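Local atomic coordinates of DNA-entry nuclease (Competence-specific nuclease) (Streptococcus agalactiae ILRI112, PDB entry 4QGO), a protein that probably cleaves DNA without sequence specificity, as a DNA-entry nuclease of the His-Me finger clan that acts as a virulence factor of its bacterium. Residues Leu177-Asn180 against Pro186-Met189; Val53-Asp58 against Lys123-Ser128; Asp102-Ala107 against Ser142-Gln147. The protein carries 1 engineered substitution. All blocks are in the same frame, centred on the assembly; numbering follows the deposited sequence.

Overall arrangement
All three contacts belong to one nuclease domain. Contacts 1 and 2 both reach its seven-stranded antiparallel sheet, contact 1 where strands 170-177 and 188-195 meet and contact 2 at one edge strand, 52-54. Their centres lie 20 Å apart, yet they touch: Y178 CE2 packs 4.1 Å from D58 OD2. Contact 3 lies at the surface beside the two-stranded sheet 108-112/135-139, its centre 19 Å from that of contact 1 and 25 Å from that of contact 2, with no touch to either. It holds two sulfate ions, probably from the crystallisation liquor, beside what is probably the beta-beta-alpha catalytic element. Contact 2 grips the connection between that element's two strands, so its segments alternate with those of contact 3.

Contact 1: residues Leu177-Asn180 against Pro186-Met189; sequences LYRN and PFAM
L177 is tied to A188 and F187 by two backbone hydrogen bonds. Its N donates to A188 O at 2.9 Å in an almost straight bond (172°), while F187 N reaches L177 O at 2.8 Å with its N-H bent well off line (136°). F187 and A188 thus both face the single residue L177, which makes this a classic beta bulge, set where strand 170-177 ends and strand 188-195 begins in the large antiparallel sheet.

Contacts to aromatic rings fill the flanks. F187 CG sits between its own backbone N and carbonyl carbon (chi1 70°), which turns the ring toward the other segment. CB of L177 comes in off-centre, 4.2 Å from the centroid of the F187 ring, and the C of Y178 lies at the edge of the same ring. R179 lays its CG 3.7 Å from CD2 of F187, and its guanidinium goes on to a salt bridge with D183. P186 and Y178 run side by side in one direction: P186 CB lies over the face of the tyrosine ring, 4.2 Å from its centroid, and P186 CD touches Y178 CE1 at 3.7 Å. R62 makes a cation-pi contact with the Y178 ring, whose hydroxyl is hydrogen-bonded to P63 O.

One pair is purely aliphatic: L177 CD1 meets A188 CB on their shared side of the sheet.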
loop_
_atom_site.group_PDB
_atom_site.type_symbol
_atom_site.label_atom_id
_atom_site.label_comp_id
_atom_site.label_asym_id
_atom_site.label_seq_id
_atom_site.Cartn_x
_atom_site.Cartn_y
_atom_site.Cartn_z
ATOM N N LEU A 177 2.408 -2.264 7.202
ATOM C CA LEU A 177 3.213 -2.112 8.421
ATOM C C LEU A 177 2.288 -1.986 9.631
ATOM O O LEU A 177 1.422 -1.099 9.664
ATOM C CB LEU A 177 4.141 -0.898 8.316
ATOM C CG LEU A 177 5.073 -0.858 7.105
ATOM C CD1 LEU A 177 5.978 0.366 7.190
ATOM C CD2 LEU A 177 5.887 -2.141 7.006
ATOM N N TYR A 178 2.438 -2.902 10.590
ATOM C CA TYR A 178 1.642 -2.910 11.823
ATOM C C TYR A 178 2.520 -2.485 12.998
ATOM O O TYR A 178 3.715 -2.789 13.023
ATOM C CB TYR A 178 1.051 -4.298 12.096
ATOM C CG TYR A 178 0.154 -4.818 10.980
ATOM C CD1 TYR A 178 -1.185 -4.466 10.917
ATOM C CD2 TYR A 178 0.658 -5.652 9.988
ATOM C CE1 TYR A 178 -2.002 -4.928 9.898
ATOM C CE2 TYR A 178 -0.154 -6.130 8.974
ATOM C CZ TYR A 178 -1.481 -5.762 8.929
ATOM O OH TYR A 178 -2.282 -6.225 7.921
ATOM N N ARG A 179 1.933 -1.787 13.972
ATOM C CA ARG A 179 2.695 -1.288 15.123
ATOM C C ARG A 179 3.161 -2.419 16.015
ATOM O O ARG A 179 4.150 -2.286 16.741
ATOM C CB ARG A 179 1.839 -0.378 15.998
ATOM C CG ARG A 179 1.411 0.937 15.368
ATOM C CD ARG A 179 0.649 1.784 16.385
ATOM N NE ARG A 179 -0.488 1.056 16.936
ATOM C CZ ARG A 179 -1.184 1.449 17.998
ATOM N NH1 ARG A 179 -0.856 2.569 18.633
ATOM N NH2 ARG A 179 -2.204 0.720 18.429
ATOM N N ASN A 180 2.410 -3.510 15.978
ATOM C CA ASN A 180 2.589 -4.619 16.900
ATOM C C ASN A 180 1.909 -5.853 16.331
ATOM O O ASN A 180 1.356 -5.828 15.227
ATOM C CB ASN A 180 1.998 -4.257 18.264
ATOM C CG ASN A 180 0.539 -3.854 18.178
ATOM O OD1 ASN A 180 -0.278 -4.556 17.578
ATOM N ND2 ASN A 180 0.208 -2.703 18.755
ATOM N N PRO A 186 -3.111 -1.639 9.500
ATOM C CA PRO A 186 -1.722 -1.192 9.379
ATOM C C PRO A 186 -1.634 0.326 9.513
ATOM O O PRO A 186 -2.556 1.021 9.095
ATOM C CB PRO A 186 -1.343 -1.626 7.956
ATOM C CG PRO A 186 -2.625 -1.606 7.206
ATOM C CD PRO A 186 -3.683 -2.055 8.204
ATOM N N PHE A 187 -0.542 0.835 10.075
ATOM C CA PHE A 187 -0.389 2.283 10.186
ATOM C C PHE A 187 0.233 2.893 8.932
ATOM O O PHE A 187 0.248 4.118 8.776
ATOM C CB PHE A 187 0.417 2.684 11.442
ATOM C CG PHE A 187 1.884 2.328 11.366
ATOM C CD1 PHE A 187 2.809 3.226 10.837
ATOM C CD2 PHE A 187 2.337 1.093 11.820
ATOM C CE1 PHE A 187 4.164 2.892 10.748
ATOM C CE2 PHE A 187 3.678 0.755 11.744
ATOM C CZ PHE A 187 4.597 1.657 11.216
ATOM N N ALA A 188 0.760 2.044 8.045
ATOM C CA ALA A 188 1.338 2.518 6.797
ATOM C C ALA A 188 1.403 1.384 5.808
ATOM O O ALA A 188 1.316 0.216 6.182
ATOM C CB ALA A 188 2.746 3.076 7.028
ATOM N N MET A 189 1.542 1.733 4.533
ATOM C CA MET A 189 1.750 0.744 3.491
ATOM C C MET A 189 3.138 0.927 2.881
ATOM O O MET A 189 3.449 1.980 2.335
ATOM C CB MET A 189 0.658 0.846 2.417
ATOM C CG MET A 189 -0.745 0.559 2.936
ATOM S SD MET A 189 -1.027 -1.185 3.303
ATOM C CE MET A 189 -1.343 -1.809 1.651
#

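Contact 2: residues Val53-Asp58 against Lys123-Ser128; sequences VQNTID and KGWDAS
W125 carries this contact, its indole resting against V53 with one face and meeting N55 at its edge. The side chain leaves the loop with CG anti to the backbone N (chi1 -176°), which throws the ring across to strand 52-54. There V53 CB stands almost straight above the five-membered ring, 4.2 Å from its centroid and only 10° off the normal, a CH-pi contact. The CG1 branch leans further out over the fused system and comes to 3.8 Å from W125 CE2. On the opposite face lies A127 CA, toward the rim, as the loop runs on past the ring, so that the indole is sandwiched between strand and loop.

N55 fixes the polar edge. W125 NE1 donates to N55 OD1 at 2.9 Å, with an N-H...O angle of 149°, and the oxygen lies practically in the indole plane. Amide and ring are nearly coplanar. The other end of the amide is held too, since ND2 is hydrogen-bonded to OD1 of N134, and the two bonds together would restrain rotation of the amide.

Just beyond the indole, D126 OD1 accepts from S128 N at 3.0 Å, an Asx turn, and also from S128 OG. The loop so shaped joins helix 116-119 to strand 135-139, and the arrangement pins the long connection within a probable beta-beta-alpha nuclease element to the edge strand of the main sheet.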
loop_
_atom_site.group_PDB
_atom_site.type_symbol
_atom_site.label_atom_id
_atom_site.label_comp_id
_atom_site.label_asym_id
_atom_site.label_seq_id
_atom_site.Cartn_x
_atom_site.Cartn_y
_atom_site.Cartn_z
ATOM N N VAL A 53 1.801 -12.978 -8.863
ATOM C CA VAL A 53 1.494 -12.305 -7.607
ATOM C C VAL A 53 1.426 -13.349 -6.517
ATOM O O VAL A 53 0.924 -14.460 -6.736
ATOM C CB VAL A 53 0.145 -11.584 -7.656
ATOM C CG1 VAL A 53 -0.126 -10.809 -6.351
ATOM C CG2 VAL A 53 0.156 -10.664 -8.780
ATOM N N GLN A 54 1.942 -12.991 -5.344
ATOM C CA GLN A 54 1.836 -13.821 -4.159
ATOM C C GLN A 54 1.375 -12.965 -2.988
ATOM O O GLN A 54 2.091 -12.059 -2.556
ATOM C CB GLN A 54 3.184 -14.462 -3.834
ATOM C CG GLN A 54 3.136 -15.348 -2.612
ATOM C CD GLN A 54 2.338 -16.602 -2.839
ATOM O OE1 GLN A 54 2.646 -17.394 -3.735
ATOM N NE2 GLN A 54 1.290 -16.788 -2.045
ATOM N N ASN A 55 0.173 -13.233 -2.486
ATOM C CA ASN A 55 -0.285 -12.620 -1.240
ATOM C C ASN A 55 0.020 -13.551 -0.081
ATOM O O ASN A 55 0.144 -14.774 -0.263
ATOM C CB ASN A 55 -1.790 -12.348 -1.280
ATOM C CG ASN A 55 -2.150 -11.161 -2.148
ATOM O OD1 ASN A 55 -2.856 -11.294 -3.151
ATOM N ND2 ASN A 55 -1.711 -9.978 -1.732
ATOM N N THR A 56 0.159 -12.988 1.117
ATOM C CA THR A 56 0.449 -13.797 2.299
ATOM C C THR A 56 -0.257 -13.196 3.501
ATOM O O THR A 56 -0.699 -12.043 3.470
ATOM C CB THR A 56 1.962 -13.904 2.610
ATOM O OG1 THR A 56 2.432 -12.689 3.201
ATOM C CG2 THR A 56 2.786 -14.230 1.351
ATOM N N ILE A 57 -0.372 -13.989 4.558
ATOM C CA ILE A 57 -0.920 -13.503 5.822
ATOM C C ILE A 57 0.001 -13.858 6.980
ATOM O O ILE A 57 0.778 -14.806 6.891
ATOM C CB ILE A 57 -2.351 -14.029 6.105
ATOM C CG1 ILE A 57 -2.395 -15.558 6.103
ATOM C CG2 ILE A 57 -3.352 -13.454 5.096
ATOM C CD1 ILE A 57 -3.757 -16.109 6.502
ATOM N N ASP A 58 -0.089 -13.097 8.069
ATOM C CA ASP A 58 0.772 -13.346 9.225
ATOM C C ASP A 58 0.088 -14.268 10.247
ATOM O O ASP A 58 -0.982 -14.801 9.983
ATOM C CB ASP A 58 1.285 -12.036 9.844
ATOM C CG ASP A 58 0.169 -11.144 10.367
ATOM O OD1 ASP A 58 -0.904 -11.672 10.733
ATOM O OD2 ASP A 58 0.389 -9.912 10.416
ATOM N N LYS A 123 -3.334 -15.737 -13.896
ATOM C CA LYS A 123 -4.163 -16.936 -13.849
ATOM C C LYS A 123 -4.287 -17.527 -12.449
ATOM O O LYS A 123 -3.281 -17.791 -11.788
ATOM C CB LYS A 123 -3.604 -17.989 -14.812
ATOM C CG LYS A 123 -4.396 -19.284 -14.847
ATOM C CD LYS A 123 -5.849 -19.024 -15.198
ATOM N N GLY A 124 -5.527 -17.709 -12.004
ATOM C CA GLY A 124 -5.808 -18.396 -10.753
ATOM C C GLY A 124 -5.883 -17.499 -9.529
ATOM O O GLY A 124 -6.273 -17.932 -8.445
ATOM N N TRP A 125 -5.503 -16.240 -9.695
ATOM C CA TRP A 125 -5.437 -15.323 -8.564
ATOM C C TRP A 125 -6.763 -14.642 -8.262
ATOM O O TRP A 125 -7.477 -14.202 -9.169
ATOM C CB TRP A 125 -4.358 -14.273 -8.832
ATOM C CG TRP A 125 -4.121 -13.310 -7.714
ATOM C CD1 TRP A 125 -3.692 -13.607 -6.453
ATOM C CD2 TRP A 125 -4.258 -11.887 -7.771
ATOM N NE1 TRP A 125 -3.574 -12.452 -5.711
ATOM C CE2 TRP A 125 -3.909 -11.382 -6.500
ATOM C CE3 TRP A 125 -4.634 -10.992 -8.775
ATOM C CZ2 TRP A 125 -3.936 -10.018 -6.204
ATOM C CZ3 TRP A 125 -4.656 -9.639 -8.485
ATOM C CH2 TRP A 125 -4.318 -9.165 -7.200
ATOM N N ASP A 126 -7.086 -14.540 -6.976
ATOM C CA ASP A 126 -8.286 -13.835 -6.565
ATOM C C ASP A 126 -8.035 -12.327 -6.669
ATOM O O ASP A 126 -7.421 -11.715 -5.793
ATOM C CB ASP A 126 -8.688 -14.266 -5.149
ATOM C CG ASP A 126 -9.938 -13.574 -4.651
ATOM O OD1 ASP A 126 -10.531 -12.775 -5.405
ATOM O OD2 ASP A 126 -10.328 -13.835 -3.494
ATOM N N ALA A 127 -8.507 -11.737 -7.766
ATOM C CA ALA A 127 -8.295 -10.321 -8.033
ATOM C C ALA A 127 -9.464 -9.476 -7.532
ATOM O O ALA A 127 -9.556 -8.289 -7.842
ATOM C CB ALA A 127 -8.076 -10.092 -9.530
ATOM N N SER A 128 -10.346 -10.092 -6.750
ATOM C CA SER A 128 -11.548 -9.411 -6.270
ATOM C C SER A 128 -11.301 -8.477 -5.092
ATOM O O SER A 128 -10.242 -8.497 -4.461
ATOM C CB SER A 128 -12.619 -10.430 -5.878
ATOM O OG SER A 128 -12.319 -11.015 -4.622
#

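Contact 3: residues Asp102-Ala107 against Ser142-Gln147; sequences DHYGHA and SNQSNQ. With SO4 (sulfate ion), chain D; SO4 (sulfate ion), chain F.
Y104 and H106 approach Q144 from a type I beta turn, D102 to G105, whose backbone keeps its distance from the helix end: Y104 CA and Q144 CA are 9.3 Å apart. D102 OD1 braces the turn by accepting from Y104 N, an Asx turn.

The Q144 side chain, extended beyond CG, slides past Y104 in the opposite direction and puts OE1 at the ring edge, 3.7 Å from CD1, with the amide plane nearly perpendicular to the ring. A water joins the two residues, donating to Y104 O at 2.9 Å and to Q144 OE1 in a longer bond. Q144 NE2 only packs against H106 NE2, at 3.7 Å; both nitrogens are instead hydrogen-bonded to D109, one to each carboxylate oxygen.

A sulfate, probably from the crystallisation liquor, sits between the turn and S145. Y104 OH donates to its O1 at 2.6 Å, and H103 NE2, lying over the tyrosine face, donates to O3 at 3.0 Å. Q147 NE2 binds a second sulfate through O2 at 2.9 Å.

Two residues after the turn, strand 108-112 begins, while Q144 closes helix 140-144, which follows strand 135-139; Y104 and H106 both also pack on A140 of that helix.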
loop_
_atom_site.group_PDB
_atom_site.type_symbol
_atom_site.label_atom_id
_atom_site.label_comp_id
_atom_site.label_asym_id
_atom_site.label_seq_id
_atom_site.Cartn_x
_atom_site.Cartn_y
_atom_site.Cartn_z
ATOM N N ASP A 102 -14.640 16.068 5.330
ATOM C CA ASP A 102 -13.648 16.455 4.348
ATOM C C ASP A 102 -14.140 16.110 2.946
ATOM O O ASP A 102 -15.246 15.586 2.783
ATOM C CB ASP A 102 -12.265 15.863 4.669
ATOM C CG ASP A 102 -12.221 14.344 4.609
ATOM O OD1 ASP A 102 -13.013 13.723 3.865
ATOM O OD2 ASP A 102 -11.344 13.781 5.309
ATOM N N HIS A 103 -13.327 16.409 1.930
ATOM C CA HIS A 103 -13.819 16.294 0.563
ATOM C C HIS A 103 -14.020 14.849 0.108
ATOM O O HIS A 103 -14.630 14.627 -0.915
ATOM C CB HIS A 103 -12.907 17.069 -0.399
ATOM C CG HIS A 103 -11.603 16.384 -0.714
ATOM N ND1 HIS A 103 -10.499 16.475 0.099
ATOM C CD2 HIS A 103 -11.238 15.623 -1.768
ATOM C CE1 HIS A 103 -9.504 15.774 -0.433
ATOM N NE2 HIS A 103 -9.922 15.252 -1.571
ATOM N N TYR A 104 -13.460 13.886 0.853
ATOM C CA TYR A 104 -13.638 12.469 0.521
ATOM C C TYR A 104 -15.030 11.958 0.862
ATOM O O TYR A 104 -15.526 11.016 0.239
ATOM C CB TYR A 104 -12.583 11.596 1.214
ATOM C CG TYR A 104 -11.175 11.920 0.771
ATOM C CD1 TYR A 104 -10.686 11.459 -0.452
ATOM C CD2 TYR A 104 -10.331 12.682 1.571
ATOM C CE1 TYR A 104 -9.403 11.758 -0.859
ATOM C CE2 TYR A 104 -9.046 12.990 1.167
ATOM C CZ TYR A 104 -8.588 12.523 -0.043
ATOM O OH TYR A 104 -7.305 12.829 -0.441
ATOM N N GLY A 105 -15.650 12.558 1.872
ATOM C CA GLY A 105 -16.998 12.185 2.259
ATOM C C GLY A 105 -17.066 10.977 3.174
ATOM O O GLY A 105 -17.938 10.892 4.030
ATOM N N HIS A 106 -16.157 10.024 2.978
ATOM C CA HIS A 106 -16.103 8.830 3.819
ATOM C C HIS A 106 -14.664 8.626 4.267
ATOM O O HIS A 106 -13.740 9.176 3.669
ATOM C CB HIS A 106 -16.598 7.605 3.067
ATOM C CG HIS A 106 -15.790 7.287 1.853
ATOM N ND1 HIS A 106 -16.041 7.853 0.622
ATOM C CD2 HIS A 106 -14.721 6.473 1.682
ATOM C CE1 HIS A 106 -15.165 7.396 -0.255
ATOM N NE2 HIS A 106 -14.353 6.559 0.364
ATOM N N ALA A 107 -14.476 7.828 5.311
ATOM C CA ALA A 107 -13.166 7.719 5.956
ATOM C C ALA A 107 -12.257 6.665 5.335
ATOM O O ALA A 107 -11.061 6.914 5.166
ATOM C CB ALA A 107 -13.328 7.440 7.431
ATOM N N SER A 142 -5.133 8.039 1.675
ATOM C CA SER A 142 -3.923 7.302 1.337
ATOM C C SER A 142 -4.152 6.268 0.230
ATOM O O SER A 142 -3.225 5.929 -0.504
ATOM C CB SER A 142 -3.257 6.705 2.584
ATOM O OG SER A 142 -3.974 5.585 3.095
ATOM N N ASN A 143 -5.385 5.794 0.082
ATOM C CA ASN A 143 -5.743 4.944 -1.038
ATOM C C ASN A 143 -5.806 5.718 -2.355
ATOM O O ASN A 143 -5.202 5.322 -3.353
ATOM C CB ASN A 143 -7.098 4.271 -0.765
ATOM C CG ASN A 143 -7.520 3.345 -1.884
ATOM O OD1 ASN A 143 -6.992 2.241 -2.012
ATOM N ND2 ASN A 143 -8.487 3.767 -2.681
ATOM N N GLN A 144 -6.496 6.855 -2.335
ATOM C CA GLN A 144 -6.933 7.512 -3.571
ATOM C C GLN A 144 -5.984 8.536 -4.171
ATOM O O GLN A 144 -6.015 8.778 -5.386
ATOM C CB GLN A 144 -8.284 8.188 -3.335
ATOM C CG GLN A 144 -9.391 7.212 -3.054
ATOM C CD GLN A 144 -10.705 7.887 -2.701
ATOM O OE1 GLN A 144 -11.002 8.991 -3.176
ATOM N NE2 GLN A 144 -11.504 7.221 -1.879
ATOM N N SER A 145 -5.157 9.165 -3.351
ATOM C CA SER A 145 -4.429 10.308 -3.880
ATOM C C SER A 145 -3.454 9.892 -4.964
ATOM O O SER A 145 -2.565 9.050 -4.744
ATOM C CB SER A 145 -3.673 11.071 -2.816
ATOM O OG SER A 145 -3.022 12.158 -3.457
ATOM N N ASN A 146 -3.654 10.492 -6.133
ATOM C CA ASN A 146 -2.842 10.223 -7.311
ATOM C C ASN A 146 -1.958 11.409 -7.703
ATOM O O ASN A 146 -1.413 11.448 -8.807
ATOM C CB ASN A 146 -3.756 9.842 -8.475
ATOM C CG ASN A 146 -3.030 9.137 -9.596
ATOM O OD1 ASN A 146 -2.187 8.266 -9.368
ATOM N ND2 ASN A 146 -3.354 9.511 -10.828
ATOM N N GLN A 147 -1.813 12.386 -6.817
ATOM C CA GLN A 147 -1.045 13.585 -7.163
ATOM C C GLN A 147 0.407 13.575 -6.692
ATOM O O GLN A 147 0.716 13.113 -5.595
ATOM C CB GLN A 147 -1.758 14.845 -6.667
ATOM C CG GLN A 147 -2.496 14.678 -5.356
ATOM C CD GLN A 147 -3.227 15.942 -4.949
ATOM O OE1 GLN A 147 -2.926 17.028 -5.444
ATOM N NE2 GLN A 147 -4.198 15.808 -4.053
HETATM S S SO4 D . -7.397 13.698 -3.758
HETATM O O1 SO4 D . -6.897 12.546 -3.017
HETATM O O2 SO4 D . -6.799 13.742 -5.089
HETATM O O3 SO4 D . -8.850 13.596 -3.880
HETATM O O4 SO4 D . -7.082 14.926 -3.028
HETATM S S SO4 F . -3.720 18.831 -1.673
HETATM O O1 SO4 F . -4.358 20.018 -1.091
HETATM O O2 SO4 F . -4.458 18.396 -2.856
HETATM O O3 SO4 F . -2.349 19.161 -2.066
HETATM O O4 SO4 F . -3.694 17.757 -0.681
HETATM O O HOH W 1 -13.880 9.852 -1.912
#